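Local atomic coordinates of Blr3880 protein (Bradyrhizobium japonicum, PDB entry 2OOD), a protein that probably catalyses the zinc-dependent hydrolytic deamination of guanine to xanthine and ammonia in purine degradation. Residues A[372-378]-A[441-445]; A[206-210]-A[255-259]; A[80-85]-A[119-123]. All blocks are in the same frame, centred on the assembly; numbering follows the deposited sequence.

Contact 1: residues A[372-378]-A[441-445]; sequences LSPYRGF and LFAVM
Phe378 lays its ring against Leu441, whose CD2 sits over one face, 4.0 Å above the plane and displaced toward the rim. Phe378 CE2 also lies 3.5 Å from Leu441 CB, and Leu441 O meets the ring at its edge, in plane. Val444 CG1 adds a looser touch at the edge. Met445, a selenomethionine, and Phe378 reach toward one another from opposite directions: with CG anti to its carbonyl carbon (chi1 -77°) and an extended chain beyond, Met445 carries SE to 5.0 Å from the centroid of the Phe378 ring, an oblique Met-aromatic contact. One turn earlier, Pro374 rests on Phe442, with Pro374 CD 3.7 Å from Phe442 CD1, while the carbonyl oxygen of Leu372 lies at the edge of the Phe442 ring. Tyr91 of the second subunit meets Phe442 edge-to-face. The start of helix 374-380 is capped by Ser373, whose OG accepts from Arg376 N at 3.1 Å. The two short helical segments, 9.7 Å apart at closest approach and inclined at 61°, thus meet through a buried, apolar interface. Leu339 of helix 335-352 touches Leu372 and Met445, and strand 11-15 brings Phe13 and Phe15 against Leu441 and Phe378.

Contact 2: residues A[206-210]-A[255-259]; sequences RFAFG and YLGVY. With GUN (guanine), chain C.
Ala208, in a brief 3-10 turn after strand 199-205, comes nearest to Val258 on helix 255-260, their CA atoms 7.1 Å apart. Its methyl group points toward the helix, with Ala208 CB 3.4 Å from Tyr255 CE2 and 4.1 Å from Val258 CG1. The one hydrogen bond across runs from Ala208 N to Tyr259 OH, 2.9 Å long with an angle of 155° at the hydrogen. That hydroxyl is gripped further by His234 O and by Thr233 OG1, so a buried tyrosine oxygen ties the turn to the zinc-binding strand. Tyr255 OH, near Phe207 CB, is bonded to Glu241. Phe207 turns the contact toward the substrate. Its CG lies between the backbone N and the carbonyl carbon (chi1 70°), and the end of the side chain leads away from the helix; the bound guanine stands edge-on to the ring, its C8 over the centre, 3.0 Å above the plane. The backbone N of Gly210 covers the opposite face near the rim. Held between turn and ligand, the ring forms one wall of the guanine pocket. Val245 of helix 239-248 packs on Ala208, Phe209 and Tyr255, while Leu96 of helix 95-107 touches Phe209 and Glu281 of helix 279-288 touches Tyr255.

Contact 3: residues A[80-85]-A[119-123]; sequences IHLPQT and GVKRF. With ZN (zinc ion), chain B; GUN (guanine), chain C.
Phe123 is met over one face by Leu82 and at its edge by Ile80 and Thr85. Leu82 CA lies 4.0 Å from the Phe123 ring centroid, 23° off the normal, a CH-pi contact. Ile80 CB lies in the ring plane, 3.9 Å from Phe123 CZ, and Thr85 crosses the phenyl group at about a right angle. The ring reaches this site because CG is anti to the backbone N (chi1 175°). Leu82 also runs at a slant across the helix side chains, its CD1 3.6 Å from Phe123 CB and its CD2 against Val120 CG2. Thr85 OG1 donates to Leu82 O at 2.7 Å, in the carbonyl plane and on a lone pair; Thr85 N shares this acceptor, so the turn is doubly pinned. With an alanine in place of Phe123, Leu82 and Ile80 would probably lose the ring they pack on, leaving a gap between turn and helix. His81 points the other way, binding zinc through NE2 at 2.1 Å alongside His79, His234, Asp326, guanine N2 and a water, in the manner of the HxH motif of amidohydrolases. Arg122 makes a cation-pi contact with Trp420 of the second subunit. Helix 143-156 covers Leu82 and Val120 through Leu149, and strand 132-138 flanks Ile80.

Of the three contacts in this TIM-barrel amidohydrolase, two reach the bound guanine and one lies away from it. Along the chain contact 3 comes first, contact 2 follows and contact 1 is last. Contacts 2 and 3, with centres about 24 Å apart, approach the ligand from different strands, one from the loop after strand 199-205 and the other from the end of strand 70-81; they touch where Arg206 packs on Gln84. Contact 1 has its centre about 33 Å from that of contact 2 and about 27 Å from that of contact 3, and joins two late helices. Contacts 1 and 3 both also touch the second subunit, so the dimer interface involves early and late parts of the chain.

Contact 1: residues A[372-378]-A[441-445]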
ATOM      1  N   LEU A 372      13.688   0.845   6.432  1.00 30.22           N
ATOM      2  CA  LEU A 372      12.835   0.792   7.610  1.00 30.56           C
ATOM      3  C   LEU A 372      12.723  -0.619   8.162  1.00 30.88           C
ATOM      4  O   LEU A 372      11.854  -1.385   7.764  1.00 31.98           O
ATOM      5  CB  LEU A 372      11.443   1.336   7.285  1.00 28.22           C
ATOM      6  CG  LEU A 372      10.656   1.830   8.500  1.00 27.54           C
ATOM      7  CD1 LEU A 372      11.372   3.029   9.117  1.00 25.21           C
ATOM      8  CD2 LEU A 372       9.245   2.201   8.087  1.00 26.46           C
ATOM      9  N   SER A 373      13.611  -0.959   9.086  1.00 32.99           N
ATOM     10  CA  SER A 373      13.605  -2.286   9.692  1.00 34.09           C
ATOM     11  C   SER A 373      12.407  -2.403  10.621  1.00 34.05           C
ATOM     12  O   SER A 373      11.756  -1.400  10.932  1.00 33.88           O
ATOM     13  CB  SER A 373      14.890  -2.505  10.494  1.00 33.72           C
ATOM     14  OG  SER A 373      14.999  -1.569  11.554  1.00 33.89           O
ATOM     15  N   PRO A 374      12.081  -3.631  11.063  1.00 34.02           N
ATOM     16  CA  PRO A 374      10.940  -3.761  11.966  1.00 33.24           C
ATOM     17  C   PRO A 374      11.247  -3.014  13.260  1.00 33.70           C
ATOM     18  O   PRO A 374      10.340  -2.573  13.957  1.00 33.45           O
ATOM     19  CB  PRO A 374      10.814  -5.270  12.149  1.00 32.60           C
ATOM     20  CG  PRO A 374      12.193  -5.757  11.941  1.00 32.77           C
ATOM     21  CD  PRO A 374      12.645  -4.951  10.752  1.00 33.55           C
ATOM     22  N   TYR A 375      12.533  -2.854  13.561  1.00 32.91           N
ATOM     23  CA  TYR A 375      12.958  -2.134  14.757  1.00 32.74           C
ATOM     24  C   TYR A 375      12.694  -0.645  14.617  1.00 32.66           C
ATOM     25  O   TYR A 375      12.125  -0.022  15.511  1.00 33.79           O
ATOM     26  CB  TYR A 375      14.445  -2.352  15.010  1.00 33.64           C
ATOM     27  CG  TYR A 375      14.790  -3.759  15.423  1.00 34.22           C
ATOM     28  CD1 TYR A 375      14.629  -4.183  16.733  1.00 33.80           C
ATOM     29  CD2 TYR A 375      15.282  -4.665  14.501  1.00 34.26           C
ATOM     30  CE1 TYR A 375      14.955  -5.478  17.114  1.00 34.30           C
ATOM     31  CE2 TYR A 375      15.609  -5.960  14.868  1.00 34.74           C
ATOM     32  CZ  TYR A 375      15.448  -6.363  16.175  1.00 34.94           C
ATOM     33  OH  TYR A 375      15.795  -7.652  16.526  1.00 35.98           O
ATOM     34  N   ARG A 376      13.118  -0.081  13.491  1.00 32.71           N
ATOM     35  CA  ARG A 376      12.938   1.339  13.214  1.00 32.13           C
ATOM     36  C   ARG A 376      11.474   1.708  12.993  1.00 31.87           C
ATOM     37  O   ARG A 376      10.998   2.739  13.471  1.00 30.77           O
ATOM     38  CB  ARG A 376      13.752   1.732  11.977  1.00 33.46           C
ATOM     39  CG  ARG A 376      15.260   1.702  12.166  1.00 35.61           C
ATOM     40  CD  ARG A 376      15.984   1.882  10.844  1.00 36.78           C
ATOM     41  NE  ARG A 376      17.422   2.062  11.030  1.00 40.02           N
ATOM     42  CZ  ARG A 376      18.300   2.152  10.034  1.00 40.04           C
ATOM     43  NH1 ARG A 376      17.886   2.074   8.782  1.00 40.66           N
ATOM     44  NH2 ARG A 376      19.590   2.329  10.289  1.00 40.08           N
ATOM     45  N   GLY A 377      10.765   0.857  12.260  1.00 32.00           N
ATOM     46  CA  GLY A 377       9.367   1.118  11.975  1.00 32.95           C
ATOM     47  C   GLY A 377       8.474   1.106  13.196  1.00 34.03           C
ATOM     48  O   GLY A 377       7.647   1.995  13.378  1.00 34.74           O
ATOM     49  N   PHE A 378       8.633   0.094  14.037  1.00 35.02           N
ATOM     50  CA  PHE A 378       7.823  -0.017  15.237  1.00 35.28           C
ATOM     51  C   PHE A 378       8.224   0.905  16.369  1.00 35.75           C
ATOM     52  O   PHE A 378       7.428   1.160  17.270  1.00 36.10           O
ATOM     53  CB  PHE A 378       7.778  -1.464  15.691  1.00 32.98           C
ATOM     54  CG  PHE A 378       6.704  -2.234  15.015  1.00 33.35           C
ATOM     55  CD1 PHE A 378       5.370  -2.000  15.341  1.00 32.04           C
ATOM     56  CD2 PHE A 378       6.998  -3.123  13.986  1.00 32.67           C
ATOM     57  CE1 PHE A 378       4.349  -2.637  14.656  1.00 30.69           C
ATOM     58  CE2 PHE A 378       5.975  -3.766  13.293  1.00 31.44           C
ATOM     59  CZ  PHE A 378       4.650  -3.517  13.630  1.00 30.89           C
ATOM     60  N   LEU A 441       7.248  -9.128  13.115  1.00 33.84           N
ATOM     61  CA  LEU A 441       6.677  -7.791  13.101  1.00 32.43           C
ATOM     62  C   LEU A 441       6.883  -7.175  11.721  1.00 32.94           C
ATOM     63  O   LEU A 441       6.065  -6.382  11.259  1.00 33.20           O
ATOM     64  CB  LEU A 441       7.319  -6.915  14.180  1.00 30.26           C
ATOM     65  CG  LEU A 441       6.906  -7.187  15.629  1.00 29.97           C
ATOM     66  CD1 LEU A 441       7.722  -6.319  16.559  1.00 28.25           C
ATOM     67  CD2 LEU A 441       5.426  -6.909  15.812  1.00 27.93           C
ATOM     68  N   PHE A 442       7.973  -7.537  11.055  1.00 32.60           N
ATOM     69  CA  PHE A 442       8.201  -7.011   9.724  1.00 32.87           C
ATOM     70  C   PHE A 442       7.176  -7.640   8.786  1.00 34.02           C
ATOM     71  O   PHE A 442       6.769  -7.031   7.802  1.00 34.67           O
ATOM     72  CB  PHE A 442       9.607  -7.336   9.218  1.00 32.09           C
ATOM     73  CG  PHE A 442       9.970  -6.600   7.956  1.00 32.04           C
ATOM     74  CD1 PHE A 442      10.230  -5.226   7.982  1.00 31.48           C
ATOM     75  CD2 PHE A 442       9.994  -7.254   6.728  1.00 30.38           C
ATOM     76  CE1 PHE A 442      10.502  -4.522   6.801  1.00 29.55           C
ATOM     77  CE2 PHE A 442      10.265  -6.548   5.546  1.00 28.50           C
ATOM     78  CZ  PHE A 442      10.516  -5.187   5.591  1.00 28.74           C
ATOM     79  N   ALA A 443       6.769  -8.868   9.084  1.00 33.43           N
ATOM     80  CA  ALA A 443       5.779  -9.541   8.262  1.00 32.41           C
ATOM     81  C   ALA A 443       4.410  -8.916   8.530  1.00 33.31           C
ATOM     82  O   ALA A 443       3.550  -8.900   7.656  1.00 35.22           O
ATOM     83  CB  ALA A 443       5.755 -11.019   8.575  1.00 32.72           C
ATOM     84  N   VAL A 444       4.201  -8.411   9.745  1.00 32.45           N
ATOM     85  CA  VAL A 444       2.940  -7.766  10.078  1.00 32.24           C
ATOM     86  C   VAL A 444       2.824  -6.517   9.213  1.00 34.62           C
ATOM     87  O   VAL A 444       1.794  -6.276   8.588  1.00 34.05           O
ATOM     88  CB  VAL A 444       2.890  -7.352  11.557  1.00 30.66           C
ATOM     89  CG1 VAL A 444       1.801  -6.331  11.773  1.00 27.90           C
ATOM     90  CG2 VAL A 444       2.633  -8.565  12.418  1.00 28.03           C
HETATM   91  N   MSE A 445       3.906  -5.739   9.182  1.00 36.67           N
HETATM   92  CA  MSE A 445       4.002  -4.504   8.402  1.00 38.26           C
HETATM   93  C   MSE A 445       3.785  -4.685   6.902  1.00 37.97           C
HETATM   94  O   MSE A 445       2.925  -4.041   6.303  1.00 37.32           O
HETATM   95  CB  MSE A 445       5.392  -3.881   8.542  1.00 41.24           C
HETATM   96  CG  MSE A 445       5.714  -3.142   9.813  1.00 47.31           C
HETATM   97 SE   MSE A 445       7.621  -2.647   9.746  1.00 50.23          SE
HETATM   98  CE  MSE A 445       7.733  -1.561  11.363  1.00 55.74           C
TER

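Contact 2: residues A[206-210]-A[255-259]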
ATOM      1  N   ARG A 206      -4.004  25.728  10.231  1.00 33.84           N
ATOM      2  CA  ARG A 206      -3.967  24.676   9.227  1.00 35.34           C
ATOM      3  C   ARG A 206      -2.677  24.622   8.415  1.00 37.31           C
ATOM      4  O   ARG A 206      -1.964  23.617   8.450  1.00 36.88           O
ATOM      5  CB  ARG A 206      -5.168  24.793   8.303  1.00 35.34           C
ATOM      6  CG  ARG A 206      -5.369  23.579   7.444  1.00 33.40           C
ATOM      7  CD  ARG A 206      -6.831  23.345   7.249  1.00 33.15           C
ATOM      8  NE  ARG A 206      -7.080  22.163   6.437  1.00 34.77           N
ATOM      9  CZ  ARG A 206      -8.271  21.597   6.296  1.00 35.73           C
ATOM     10  NH1 ARG A 206      -9.328  22.103   6.919  1.00 36.35           N
ATOM     11  NH2 ARG A 206      -8.405  20.528   5.531  1.00 36.42           N
ATOM     12  N   PHE A 207      -2.380  25.688   7.677  1.00 37.86           N
ATOM     13  CA  PHE A 207      -1.151  25.736   6.895  1.00 38.21           C
ATOM     14  C   PHE A 207      -0.930  27.134   6.329  1.00 38.78           C
ATOM     15  O   PHE A 207      -1.880  27.820   5.945  1.00 39.09           O
ATOM     16  CB  PHE A 207      -1.174  24.665   5.790  1.00 38.75           C
ATOM     17  CG  PHE A 207      -2.146  24.940   4.683  1.00 38.88           C
ATOM     18  CD1 PHE A 207      -3.457  25.324   4.957  1.00 38.44           C
ATOM     19  CD2 PHE A 207      -1.755  24.788   3.353  1.00 39.72           C
ATOM     20  CE1 PHE A 207      -4.368  25.560   3.919  1.00 38.99           C
ATOM     21  CE2 PHE A 207      -2.667  25.022   2.302  1.00 39.85           C
ATOM     22  CZ  PHE A 207      -3.970  25.407   2.592  1.00 38.98           C
ATOM     23  N   ALA A 208       0.334  27.552   6.302  1.00 39.22           N
ATOM     24  CA  ALA A 208       0.716  28.881   5.838  1.00 38.95           C
ATOM     25  C   ALA A 208      -0.068  29.348   4.630  1.00 38.76           C
ATOM     26  O   ALA A 208      -0.565  30.474   4.601  1.00 38.48           O
ATOM     27  CB  ALA A 208       2.214  28.926   5.543  1.00 38.97           C
ATOM     28  N   PHE A 209      -0.193  28.483   3.634  1.00 39.11           N
ATOM     29  CA  PHE A 209      -0.919  28.858   2.427  1.00 40.20           C
ATOM     30  C   PHE A 209      -2.331  29.366   2.699  1.00 39.00           C
ATOM     31  O   PHE A 209      -2.857  30.175   1.937  1.00 38.95           O
ATOM     32  CB  PHE A 209      -0.990  27.677   1.465  1.00 40.89           C
ATOM     33  CG  PHE A 209      -1.625  28.012   0.148  1.00 43.04           C
ATOM     34  CD1 PHE A 209      -1.045  28.958  -0.693  1.00 44.28           C
ATOM     35  CD2 PHE A 209      -2.787  27.369  -0.269  1.00 44.45           C
ATOM     36  CE1 PHE A 209      -1.614  29.260  -1.938  1.00 45.62           C
ATOM     37  CE2 PHE A 209      -3.370  27.664  -1.517  1.00 45.91           C
ATOM     38  CZ  PHE A 209      -2.778  28.610  -2.350  1.00 45.88           C
ATOM     39  N   GLY A 210      -2.942  28.880   3.774  1.00 38.15           N
ATOM     40  CA  GLY A 210      -4.290  29.305   4.108  1.00 37.92           C
ATOM     41  C   GLY A 210      -4.350  30.105   5.396  1.00 39.11           C
ATOM     42  O   GLY A 210      -5.387  30.134   6.062  1.00 38.09           O
ATOM     43  N   TYR A 255       9.476  27.932   3.676  1.00 40.36           N
ATOM     44  CA  TYR A 255       8.234  27.574   4.343  1.00 39.29           C
ATOM     45  C   TYR A 255       8.371  27.587   5.869  1.00 39.81           C
ATOM     46  O   TYR A 255       7.515  28.135   6.571  1.00 38.82           O
ATOM     47  CB  TYR A 255       7.765  26.206   3.847  1.00 40.84           C
ATOM     48  CG  TYR A 255       6.263  26.005   3.896  1.00 42.11           C
ATOM     49  CD1 TYR A 255       5.593  25.399   2.838  1.00 42.68           C
ATOM     50  CD2 TYR A 255       5.518  26.387   5.006  1.00 42.38           C
ATOM     51  CE1 TYR A 255       4.216  25.175   2.886  1.00 43.31           C
ATOM     52  CE2 TYR A 255       4.142  26.166   5.067  1.00 42.98           C
ATOM     53  CZ  TYR A 255       3.496  25.556   4.007  1.00 43.45           C
ATOM     54  OH  TYR A 255       2.137  25.299   4.079  1.00 44.03           O
ATOM     55  N   LEU A 256       9.441  26.989   6.387  1.00 38.77           N
ATOM     56  CA  LEU A 256       9.655  26.967   7.831  1.00 38.23           C
ATOM     57  C   LEU A 256       9.831  28.394   8.352  1.00 39.29           C
ATOM     58  O   LEU A 256       9.481  28.695   9.490  1.00 39.62           O
ATOM     59  CB  LEU A 256      10.895  26.135   8.170  1.00 37.54           C
ATOM     60  CG  LEU A 256      11.288  25.997   9.644  1.00 36.49           C
ATOM     61  CD1 LEU A 256      10.187  25.310  10.414  1.00 36.09           C
ATOM     62  CD2 LEU A 256      12.560  25.194   9.758  1.00 35.50           C
ATOM     63  N   GLY A 257      10.370  29.269   7.511  1.00 40.40           N
ATOM     64  CA  GLY A 257      10.596  30.648   7.908  1.00 40.35           C
ATOM     65  C   GLY A 257       9.320  31.385   8.261  1.00 41.46           C
ATOM     66  O   GLY A 257       9.325  32.271   9.121  1.00 42.44           O
ATOM     67  N   VAL A 258       8.225  31.027   7.598  1.00 40.97           N
ATOM     68  CA  VAL A 258       6.944  31.662   7.860  1.00 39.60           C
ATOM     69  C   VAL A 258       6.515  31.430   9.305  1.00 40.61           C
ATOM     70  O   VAL A 258       6.060  32.355   9.976  1.00 41.53           O
ATOM     71  CB  VAL A 258       5.851  31.108   6.935  1.00 40.14           C
ATOM     72  CG1 VAL A 258       4.521  31.796   7.234  1.00 38.85           C
ATOM     73  CG2 VAL A 258       6.253  31.308   5.483  1.00 39.66           C
ATOM     74  N   TYR A 259       6.662  30.195   9.782  1.00 40.64           N
ATOM     75  CA  TYR A 259       6.280  29.854  11.149  1.00 40.22           C
ATOM     76  C   TYR A 259       7.242  30.392  12.196  1.00 40.97           C
ATOM     77  O   TYR A 259       6.832  30.641  13.326  1.00 41.71           O
ATOM     78  CB  TYR A 259       6.157  28.337  11.319  1.00 38.56           C
ATOM     79  CG  TYR A 259       5.097  27.719  10.445  1.00 36.08           C
ATOM     80  CD1 TYR A 259       3.789  28.176  10.477  1.00 35.05           C
ATOM     81  CD2 TYR A 259       5.407  26.697   9.564  1.00 35.04           C
ATOM     82  CE1 TYR A 259       2.820  27.634   9.646  1.00 33.89           C
ATOM     83  CE2 TYR A 259       4.447  26.147   8.732  1.00 33.40           C
ATOM     84  CZ  TYR A 259       3.157  26.621   8.775  1.00 33.91           C
ATOM     85  OH  TYR A 259       2.205  26.092   7.927  1.00 34.73           O
TER
HETATM   86  N9  GUN C 600      -3.005  21.366   4.775  1.00 63.26           N
HETATM   87  C8  GUN C 600      -3.325  22.105   3.685  1.00 63.96           C
HETATM   88  N7  GUN C 600      -3.421  21.350   2.629  1.00 64.25           N
HETATM   89  C5  GUN C 600      -3.176  20.065   2.968  1.00 63.49           C
HETATM   90  C6  GUN C 600      -3.138  18.823   2.255  1.00 62.71           C
HETATM   91  O6  GUN C 600      -3.376  18.764   1.043  1.00 62.78           O
HETATM   92  N1  GUN C 600      -2.840  17.668   2.975  1.00 60.92           N
HETATM   93  C2  GUN C 600      -2.581  17.721   4.336  1.00 59.16           C
HETATM   94  N2  GUN C 600      -2.298  16.556   5.032  1.00 54.36           N
HETATM   95  N3  GUN C 600      -2.611  18.863   5.000  1.00 60.63           N
HETATM   96  C4  GUN C 600      -2.895  20.046   4.365  1.00 63.12           C

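Contact 3: residues A[80-85]-A[119-123]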
ATOM      1  N   ILE A  80      -3.778  13.162  11.750  1.00 31.84           N
ATOM      2  CA  ILE A  80      -5.029  12.736  11.102  1.00 33.39           C
ATOM      3  C   ILE A  80      -5.962  13.926  11.028  1.00 33.36           C
ATOM      4  O   ILE A  80      -5.810  14.887  11.770  1.00 33.46           O
ATOM      5  CB  ILE A  80      -5.812  11.622  11.860  1.00 34.42           C
ATOM      6  CG1 ILE A  80      -5.098  11.245  13.146  1.00 37.20           C
ATOM      7  CG2 ILE A  80      -6.037  10.419  10.960  1.00 33.71           C
ATOM      8  CD1 ILE A  80      -5.214  12.297  14.211  1.00 40.63           C
ATOM      9  N   HIS A  81      -6.933  13.852  10.128  1.00 34.28           N
ATOM     10  CA  HIS A  81      -7.923  14.906   9.947  1.00 34.25           C
ATOM     11  C   HIS A  81      -9.282  14.301  10.281  1.00 34.29           C
ATOM     12  O   HIS A  81      -9.872  13.599   9.461  1.00 34.45           O
ATOM     13  CB  HIS A  81      -7.921  15.396   8.494  1.00 34.07           C
ATOM     14  CG  HIS A  81      -6.750  16.257   8.132  1.00 36.05           C
ATOM     15  ND1 HIS A  81      -6.740  17.619   8.327  1.00 36.43           N
ATOM     16  CD2 HIS A  81      -5.567  15.953   7.547  1.00 36.34           C
ATOM     17  CE1 HIS A  81      -5.604  18.119   7.873  1.00 36.49           C
ATOM     18  NE2 HIS A  81      -4.873  17.130   7.394  1.00 36.21           N
ATOM     19  N   LEU A  82      -9.771  14.572  11.485  1.00 34.80           N
ATOM     20  CA  LEU A  82     -11.062  14.057  11.936  1.00 34.94           C
ATOM     21  C   LEU A  82     -12.209  14.206  10.932  1.00 35.29           C
ATOM     22  O   LEU A  82     -12.891  13.230  10.611  1.00 35.59           O
ATOM     23  CB  LEU A  82     -11.460  14.727  13.257  1.00 35.48           C
ATOM     24  CG  LEU A  82     -12.960  14.822  13.560  1.00 36.28           C
ATOM     25  CD1 LEU A  82     -13.553  13.437  13.736  1.00 36.66           C
ATOM     26  CD2 LEU A  82     -13.170  15.657  14.808  1.00 36.36           C
ATOM     27  N   PRO A  83     -12.439  15.428  10.425  1.00 34.30           N
ATOM     28  CA  PRO A  83     -13.523  15.651   9.469  1.00 35.06           C
ATOM     29  C   PRO A  83     -13.338  15.023   8.090  1.00 35.93           C
ATOM     30  O   PRO A  83     -14.188  15.186   7.220  1.00 36.71           O
ATOM     31  CB  PRO A  83     -13.621  17.172   9.416  1.00 33.93           C
ATOM     32  CG  PRO A  83     -12.207  17.583   9.590  1.00 34.46           C
ATOM     33  CD  PRO A  83     -11.716  16.684  10.695  1.00 34.08           C
ATOM     34  N   GLN A  84     -12.241  14.302   7.886  1.00 36.46           N
ATOM     35  CA  GLN A  84     -12.006  13.670   6.595  1.00 37.49           C
ATOM     36  C   GLN A  84     -12.235  12.158   6.643  1.00 39.13           C
ATOM     37  O   GLN A  84     -12.017  11.446   5.655  1.00 40.12           O
ATOM     38  CB  GLN A  84     -10.595  13.983   6.121  1.00 36.21           C
ATOM     39  CG  GLN A  84     -10.432  15.423   5.691  1.00 35.92           C
ATOM     40  CD  GLN A  84      -8.995  15.783   5.398  1.00 35.71           C
ATOM     41  OE1 GLN A  84      -8.247  14.973   4.866  1.00 35.80           O
ATOM     42  NE2 GLN A  84      -8.605  17.005   5.730  1.00 35.70           N
ATOM     43  N   THR A  85     -12.698  11.688   7.799  1.00 37.53           N
ATOM     44  CA  THR A  85     -12.981  10.278   8.044  1.00 37.29           C
ATOM     45  C   THR A  85     -13.804   9.595   6.955  1.00 36.59           C
ATOM     46  O   THR A  85     -13.611   8.418   6.669  1.00 37.43           O
ATOM     47  CB  THR A  85     -13.749  10.101   9.377  1.00 36.99           C
ATOM     48  OG1 THR A  85     -12.930  10.541  10.466  1.00 36.45           O
ATOM     49  CG2 THR A  85     -14.146   8.651   9.589  1.00 35.51           C
ATOM     50  N   GLY A 119     -19.318  11.541  13.260  1.00 38.11           N
ATOM     51  CA  GLY A 119     -18.003  11.411  12.663  1.00 35.65           C
ATOM     52  C   GLY A 119     -16.987  11.084  13.738  1.00 34.84           C
ATOM     53  O   GLY A 119     -16.189  10.163  13.586  1.00 35.77           O
ATOM     54  N   VAL A 120     -17.019  11.834  14.835  1.00 33.92           N
ATOM     55  CA  VAL A 120     -16.095  11.605  15.937  1.00 33.14           C
ATOM     56  C   VAL A 120     -16.176  10.169  16.428  1.00 34.53           C
ATOM     57  O   VAL A 120     -15.170   9.573  16.803  1.00 35.75           O
ATOM     58  CB  VAL A 120     -16.394  12.531  17.126  1.00 31.74           C
ATOM     59  CG1 VAL A 120     -15.579  12.097  18.333  1.00 29.23           C
ATOM     60  CG2 VAL A 120     -16.078  13.971  16.755  1.00 28.15           C
ATOM     61  N   LYS A 121     -17.383   9.621  16.425  1.00 36.03           N
ATOM     62  CA  LYS A 121     -17.608   8.255  16.867  1.00 37.14           C
ATOM     63  C   LYS A 121     -16.936   7.281  15.900  1.00 37.58           C
ATOM     64  O   LYS A 121     -16.191   6.392  16.312  1.00 38.05           O
ATOM     65  CB  LYS A 121     -19.109   7.976  16.923  1.00 39.09           C
ATOM     66  CG  LYS A 121     -19.469   6.583  17.411  1.00 42.47           C
ATOM     67  CD  LYS A 121     -20.763   6.100  16.761  1.00 44.58           C
ATOM     68  CE  LYS A 121     -21.180   4.732  17.288  1.00 45.85           C
ATOM     69  NZ  LYS A 121     -20.082   3.717  17.214  1.00 46.18           N
ATOM     70  N   ARG A 122     -17.200   7.457  14.611  1.00 36.47           N
ATOM     71  CA  ARG A 122     -16.620   6.589  13.590  1.00 35.81           C
ATOM     72  C   ARG A 122     -15.113   6.777  13.469  1.00 35.92           C
ATOM     73  O   ARG A 122     -14.379   5.829  13.185  1.00 35.72           O
ATOM     74  CB  ARG A 122     -17.290   6.860  12.248  1.00 34.99           C
ATOM     75  CG  ARG A 122     -18.728   6.411  12.208  1.00 34.17           C
ATOM     76  CD  ARG A 122     -19.445   7.047  11.059  1.00 35.47           C
ATOM     77  NE  ARG A 122     -20.806   6.542  10.921  1.00 37.92           N
ATOM     78  CZ  ARG A 122     -21.115   5.292  10.584  1.00 38.80           C
ATOM     79  NH1 ARG A 122     -20.157   4.402  10.351  1.00 39.19           N
ATOM     80  NH2 ARG A 122     -22.389   4.936  10.468  1.00 38.94           N
ATOM     81  N   PHE A 123     -14.663   8.007  13.689  1.00 34.29           N
ATOM     82  CA  PHE A 123     -13.249   8.335  13.628  1.00 33.63           C
ATOM     83  C   PHE A 123     -12.491   7.535  14.688  1.00 34.17           C
ATOM     84  O   PHE A 123     -11.513   6.859  14.380  1.00 34.90           O
ATOM     85  CB  PHE A 123     -13.080   9.836  13.866  1.00 32.40           C
ATOM     86  CG  PHE A 123     -11.656  10.296  13.948  1.00 30.73           C
ATOM     87  CD1 PHE A 123     -10.863  10.361  12.811  1.00 30.04           C
ATOM     88  CD2 PHE A 123     -11.116  10.705  15.162  1.00 30.13           C
ATOM     89  CE1 PHE A 123      -9.552  10.831  12.882  1.00 29.42           C
ATOM     90  CE2 PHE A 123      -9.807  11.176  15.246  1.00 30.34           C
ATOM     91  CZ  PHE A 123      -9.027  11.239  14.101  1.00 29.75           C
TER
HETATM   92 ZN    ZN B 500      -2.795  16.896   6.988  1.00 33.03          ZN
HETATM   93  N9  GUN C 600      -3.005  21.366   4.775  1.00 63.26           N
HETATM   94  C8  GUN C 600      -3.325  22.105   3.685  1.00 63.96           C
HETATM   95  N7  GUN C 600      -3.421  21.350   2.629  1.00 64.25           N
HETATM   96  C5  GUN C 600      -3.176  20.065   2.968  1.00 63.49           C
HETATM   97  C6  GUN C 600      -3.138  18.823   2.255  1.00 62.71           C
HETATM   98  O6  GUN C 600      -3.376  18.764   1.043  1.00 62.78           O
HETATM   99  N1  GUN C 600      -2.840  17.668   2.975  1.00 60.92           N
HETATM  100  C2  GUN C 600      -2.581  17.721   4.336  1.00 59.16           C
HETATM  101  N2  GUN C 600      -2.298  16.556   5.032  1.00 54.36           N
HETATM  102  N3  GUN C 600      -2.611  18.863   5.000  1.00 60.63           N
HETATM  103  C4  GUN C 600      -2.895  20.046   4.365  1.00 63.12           C
HETATM  104  O   HOH W   1      -4.141  15.407   5.410  1.00 45.49           O